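Local coordinates for protein unsaturated glucuronyl hydrolase (Streptococcus agalactiae, PDB 2ZZR) that hydrolyses unsaturated disaccharides from chondroitin, hyaluronan and heparin, releasing the unsaturated uronic acid from their non-reducing end, at residues Met1-Lys7 and Ala206-Asp212. Numbering follows the deposited sequence.
Sequences MKIKPVK and ANNVVRD. With SO4 (sulfate ion), chain B.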
ATOM      1  N   MET A   1     -20.836 -12.862  -4.989  1.00 26.39           N
ATOM      2  CA  MET A   1     -21.380 -11.551  -4.539  1.00 26.15           C
ATOM      3  C   MET A   1     -21.278 -10.495  -5.639  1.00 25.40           C
ATOM      4  O   MET A   1     -20.218 -10.306  -6.234  1.00 25.60           O
ATOM      5  CB  MET A   1     -20.643 -11.087  -3.276  1.00 26.71           C
ATOM      6  CG  MET A   1     -21.108  -9.754  -2.706  1.00 28.95           C
ATOM      7  SD  MET A   1     -22.816  -9.753  -2.131  1.00 35.09           S
ATOM      8  CE  MET A   1     -22.804 -11.115  -0.960  1.00 34.19           C
ATOM      9  N   LYS A   2     -22.387  -9.808  -5.902  1.00 24.23           N
ATOM     10  CA  LYS A   2     -22.417  -8.749  -6.900  1.00 23.38           C
ATOM     11  C   LYS A   2     -21.728  -7.482  -6.399  1.00 22.31           C
ATOM     12  O   LYS A   2     -21.858  -7.114  -5.231  1.00 22.29           O
ATOM     13  CB  LYS A   2     -23.857  -8.421  -7.294  1.00 23.88           C
ATOM     14  CG  LYS A   2     -24.542  -9.492  -8.130  1.00 26.16           C
ATOM     15  CD  LYS A   2     -26.053  -9.313  -8.080  1.00 30.56           C
ATOM     16  CE  LYS A   2     -26.770 -10.291  -8.989  1.00 32.87           C
ATOM     17  NZ  LYS A   2     -28.248 -10.161  -8.821  1.00 35.35           N
ATOM     18  N   ILE A   3     -20.981  -6.840  -7.291  1.00 21.04           N
ATOM     19  CA  ILE A   3     -20.447  -5.507  -7.053  1.00 20.10           C
ATOM     20  C   ILE A   3     -21.277  -4.512  -7.860  1.00 19.81           C
ATOM     21  O   ILE A   3     -21.534  -4.722  -9.052  1.00 19.04           O
ATOM     22  CB  ILE A   3     -18.938  -5.403  -7.408  1.00 19.85           C
ATOM     23  CG1 ILE A   3     -18.115  -6.354  -6.521  1.00 20.09           C
ATOM     24  CG2 ILE A   3     -18.441  -3.962  -7.259  1.00 19.91           C
ATOM     25  CD1 ILE A   3     -16.635  -6.434  -6.898  1.00 20.09           C
ATOM     26  N   LYS A   4     -21.709  -3.442  -7.196  1.00 19.40           N
ATOM     27  CA  LYS A   4     -22.511  -2.399  -7.832  1.00 19.42           C
ATOM     28  C   LYS A   4     -21.778  -1.803  -9.032  1.00 18.95           C
ATOM     29  O   LYS A   4     -20.545  -1.763  -9.049  1.00 18.86           O
ATOM     30  CB  LYS A   4     -22.811  -1.286  -6.825  1.00 19.83           C
ATOM     31  CG  LYS A   4     -21.552  -0.506  -6.444  1.00 20.47           C
ATOM     32  CD  LYS A   4     -21.812   0.552  -5.415  1.00 22.35           C
ATOM     33  CE  LYS A   4     -20.505   1.233  -5.067  1.00 21.73           C
ATOM     34  NZ  LYS A   4     -20.731   2.300  -4.063  1.00 23.21           N
ATOM     35  N   PRO A   5     -22.528  -1.338 -10.046  1.00 18.76           N
ATOM     36  CA  PRO A   5     -21.885  -0.652 -11.161  1.00 18.50           C
ATOM     37  C   PRO A   5     -21.100   0.587 -10.714  1.00 18.71           C
ATOM     38  O   PRO A   5     -21.527   1.300  -9.796  1.00 18.82           O
ATOM     39  CB  PRO A   5     -23.066  -0.240 -12.050  1.00 18.76           C
ATOM     40  CG  PRO A   5     -24.161  -1.191 -11.692  1.00 18.76           C
ATOM     41  CD  PRO A   5     -23.988  -1.459 -10.234  1.00 18.78           C
ATOM     42  N   VAL A   6     -19.955   0.811 -11.351  1.00 18.25           N
ATOM     43  CA  VAL A   6     -19.178   2.039 -11.176  1.00 18.70           C
ATOM     44  C   VAL A   6     -18.915   2.654 -12.544  1.00 18.80           C
ATOM     45  O   VAL A   6     -18.822   1.939 -13.548  1.00 18.36           O
ATOM     46  CB  VAL A   6     -17.824   1.813 -10.420  1.00 18.47           C
ATOM     47  CG1 VAL A   6     -18.068   1.279  -9.025  1.00 18.57           C
ATOM     48  CG2 VAL A   6     -16.879   0.895 -11.216  1.00 18.96           C
ATOM     49  N   LYS A   7     -18.801   3.978 -12.592  1.00 19.05           N
ATOM     50  CA  LYS A   7     -18.473   4.642 -13.837  1.00 19.83           C
ATOM     51  C   LYS A   7     -17.025   4.344 -14.178  1.00 19.80           C
ATOM     52  O   LYS A   7     -16.127   4.530 -13.351  1.00 20.18           O
ATOM     53  CB  LYS A   7     -18.713   6.154 -13.761  1.00 19.90           C
ATOM     54  CG  LYS A   7     -18.353   6.901 -15.054  1.00 20.20           C
ATOM     55  CD  LYS A   7     -18.959   8.307 -15.116  1.00 21.46           C
ATOM     56  CE  LYS A   7     -18.533   9.147 -13.920  1.00 23.86           C
ATOM     57  NZ  LYS A   7     -19.193  10.477 -13.894  1.00 26.45           N
ATOM     58  N   ALA A 206     -15.715  -3.046  -1.498  1.00 14.05           N
ATOM     59  CA  ALA A 206     -15.997  -2.790  -2.912  1.00 14.58           C
ATOM     60  C   ALA A 206     -17.355  -2.131  -3.126  1.00 14.89           C
ATOM     61  O   ALA A 206     -17.503  -1.249  -3.971  1.00 15.24           O
ATOM     62  CB  ALA A 206     -15.916  -4.092  -3.713  1.00 14.73           C
ATOM     63  N   ASN A 207     -18.347  -2.571  -2.359  1.00 15.62           N
ATOM     64  CA  ASN A 207     -19.707  -2.101  -2.574  1.00 16.06           C
ATOM     65  C   ASN A 207     -20.030  -0.775  -1.901  1.00 16.47           C
ATOM     66  O   ASN A 207     -21.070  -0.165  -2.190  1.00 16.63           O
ATOM     67  CB  ASN A 207     -20.705  -3.187  -2.182  1.00 16.32           C
ATOM     68  CG  ASN A 207     -20.951  -4.162  -3.315  1.00 16.90           C
ATOM     69  OD1 ASN A 207     -21.150  -3.748  -4.457  1.00 20.45           O
ATOM     70  ND2 ASN A 207     -20.936  -5.446  -3.014  1.00 17.32           N
ATOM     71  N   ASN A 208     -19.123  -0.310  -1.044  1.00 16.27           N
ATOM     72  CA  ASN A 208     -19.417   0.834  -0.180  1.00 16.51           C
ATOM     73  C   ASN A 208     -18.317   1.892  -0.130  1.00 16.61           C
ATOM     74  O   ASN A 208     -18.578   3.070  -0.390  1.00 16.55           O
ATOM     75  CB  ASN A 208     -19.780   0.349   1.226  1.00 16.47           C
ATOM     76  CG  ASN A 208     -20.992  -0.568   1.236  1.00 16.71           C
ATOM     77  OD1 ASN A 208     -22.114  -0.139   0.948  1.00 18.39           O
ATOM     78  ND2 ASN A 208     -20.776  -1.833   1.563  1.00 16.25           N
ATOM     79  N   VAL A 209     -17.088   1.476   0.184  1.00 16.32           N
ATOM     80  CA  VAL A 209     -15.986   2.438   0.309  1.00 16.36           C
ATOM     81  C   VAL A 209     -15.510   2.933  -1.062  1.00 16.41           C
ATOM     82  O   VAL A 209     -14.900   4.003  -1.170  1.00 16.80           O
ATOM     83  CB  VAL A 209     -14.835   1.891   1.207  1.00 16.31           C
ATOM     84  CG1 VAL A 209     -13.841   1.045   0.403  1.00 16.28           C
ATOM     85  CG2 VAL A 209     -14.120   3.039   1.931  1.00 15.90           C
ATOM     86  N   VAL A 210     -15.793   2.156  -2.110  1.00 16.63           N
ATOM     87  CA  VAL A 210     -15.628   2.624  -3.478  1.00 16.82           C
ATOM     88  C   VAL A 210     -16.960   3.237  -3.907  1.00 17.51           C
ATOM     89  O   VAL A 210     -18.017   2.620  -3.736  1.00 17.61           O
ATOM     90  CB  VAL A 210     -15.224   1.481  -4.444  1.00 16.66           C
ATOM     91  CG1 VAL A 210     -14.999   2.014  -5.860  1.00 16.59           C
ATOM     92  CG2 VAL A 210     -13.965   0.777  -3.935  1.00 16.61           C
ATOM     93  N   ARG A 211     -16.899   4.452  -4.442  1.00 17.96           N
ATOM     94  CA  ARG A 211     -18.100   5.201  -4.828  1.00 19.03           C
ATOM     95  C   ARG A 211     -18.529   4.906  -6.268  1.00 19.00           C
ATOM     96  O   ARG A 211     -17.743   4.392  -7.064  1.00 18.68           O
ATOM     97  CB  ARG A 211     -17.862   6.705  -4.650  1.00 18.87           C
ATOM     98  CG  ARG A 211     -17.407   7.100  -3.250  1.00 20.27           C
ATOM     99  CD  ARG A 211     -17.463   8.614  -3.045  1.00 20.93           C
ATOM    100  NE  ARG A 211     -18.839   9.088  -2.923  1.00 26.00           N
ATOM    101  CZ  ARG A 211     -19.191  10.322  -2.562  1.00 28.02           C
ATOM    102  NH1 ARG A 211     -20.479  10.642  -2.476  1.00 29.46           N
ATOM    103  NH2 ARG A 211     -18.265  11.234  -2.290  1.00 29.36           N
ATOM    104  N   ASP A 212     -19.774   5.259  -6.598  1.00 19.35           N
ATOM    105  CA  ASP A 212     -20.330   5.018  -7.933  1.00 19.82           C
ATOM    106  C   ASP A 212     -19.537   5.660  -9.072  1.00 19.33           C
ATOM    107  O   ASP A 212     -19.602   5.189 -10.206  1.00 19.49           O
ATOM    108  CB  ASP A 212     -21.798   5.470  -8.004  1.00 20.49           C
ATOM    109  CG  ASP A 212     -22.731   4.580  -7.205  1.00 23.37           C
ATOM    110  OD1 ASP A 212     -22.268   3.675  -6.476  1.00 26.57           O
ATOM    111  OD2 ASP A 212     -23.958   4.790  -7.298  1.00 28.32           O
TER
HETATM  112  S   SO4 B 401     -21.952   7.011  -3.565  1.00 60.81           S
HETATM  113  O1  SO4 B 401     -23.310   6.552  -3.286  1.00 60.96           O
HETATM  114  O2  SO4 B 401     -21.536   6.510  -4.869  1.00 60.73           O
HETATM  115  O3  SO4 B 401     -21.908   8.472  -3.558  1.00 60.57           O
HETATM  116  O4  SO4 B 401     -21.050   6.491  -2.542  1.00 61.14           O
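In this glycosyl hydrolase family 88 enzyme, an alpha barrel, the extended N-terminal tail Met-1 to Lys-7 lies across the C-terminal end of helix 192-209 and the loop that leaves it. The carboxamide of Asn-207 suits a strand-like backbone because it offers donor and acceptor together: ND2 gives a hydrogen bond to Lys-2 O (2.9 Å), which lies nearly in the amide plane, while OD1 accepts from Lys-4 N (2.8 Å) almost in line with its own C=O. This pair of bonds, straddling Ile-3, fixes the rotation of the amide. The CG of Lys-4 sits between the backbone N and the carbonyl carbon (chi1 68°), and the fully extended chain beyond carries NZ to the carbonyl groups of Asn-207 and Val-210, where the chain leaves the helix. Lys-4 NZ donates to Val-210 O at 2.8 Å, more weakly to Asn-207 O, and forms a salt bridge with Asp-212 OD1 (3.2 Å) whose hydrogen bond is also weak. On the apolar side, Ile-3 CD1 rests on Ala-206 CB, and Leu-270 of helix 265-280 touches both Val-6 and Ala-206. A sulfate, probably from the crystallisation liquor, is held by Arg-211, whose side chain lies near Thr-234, a probable substrate-binding residue, and by Asp-212 N. Farther along the tail, Lys-7 N donates to Asp-212 O at 2.8 Å, and the CA-H of Val-6 approaches the same oxygen.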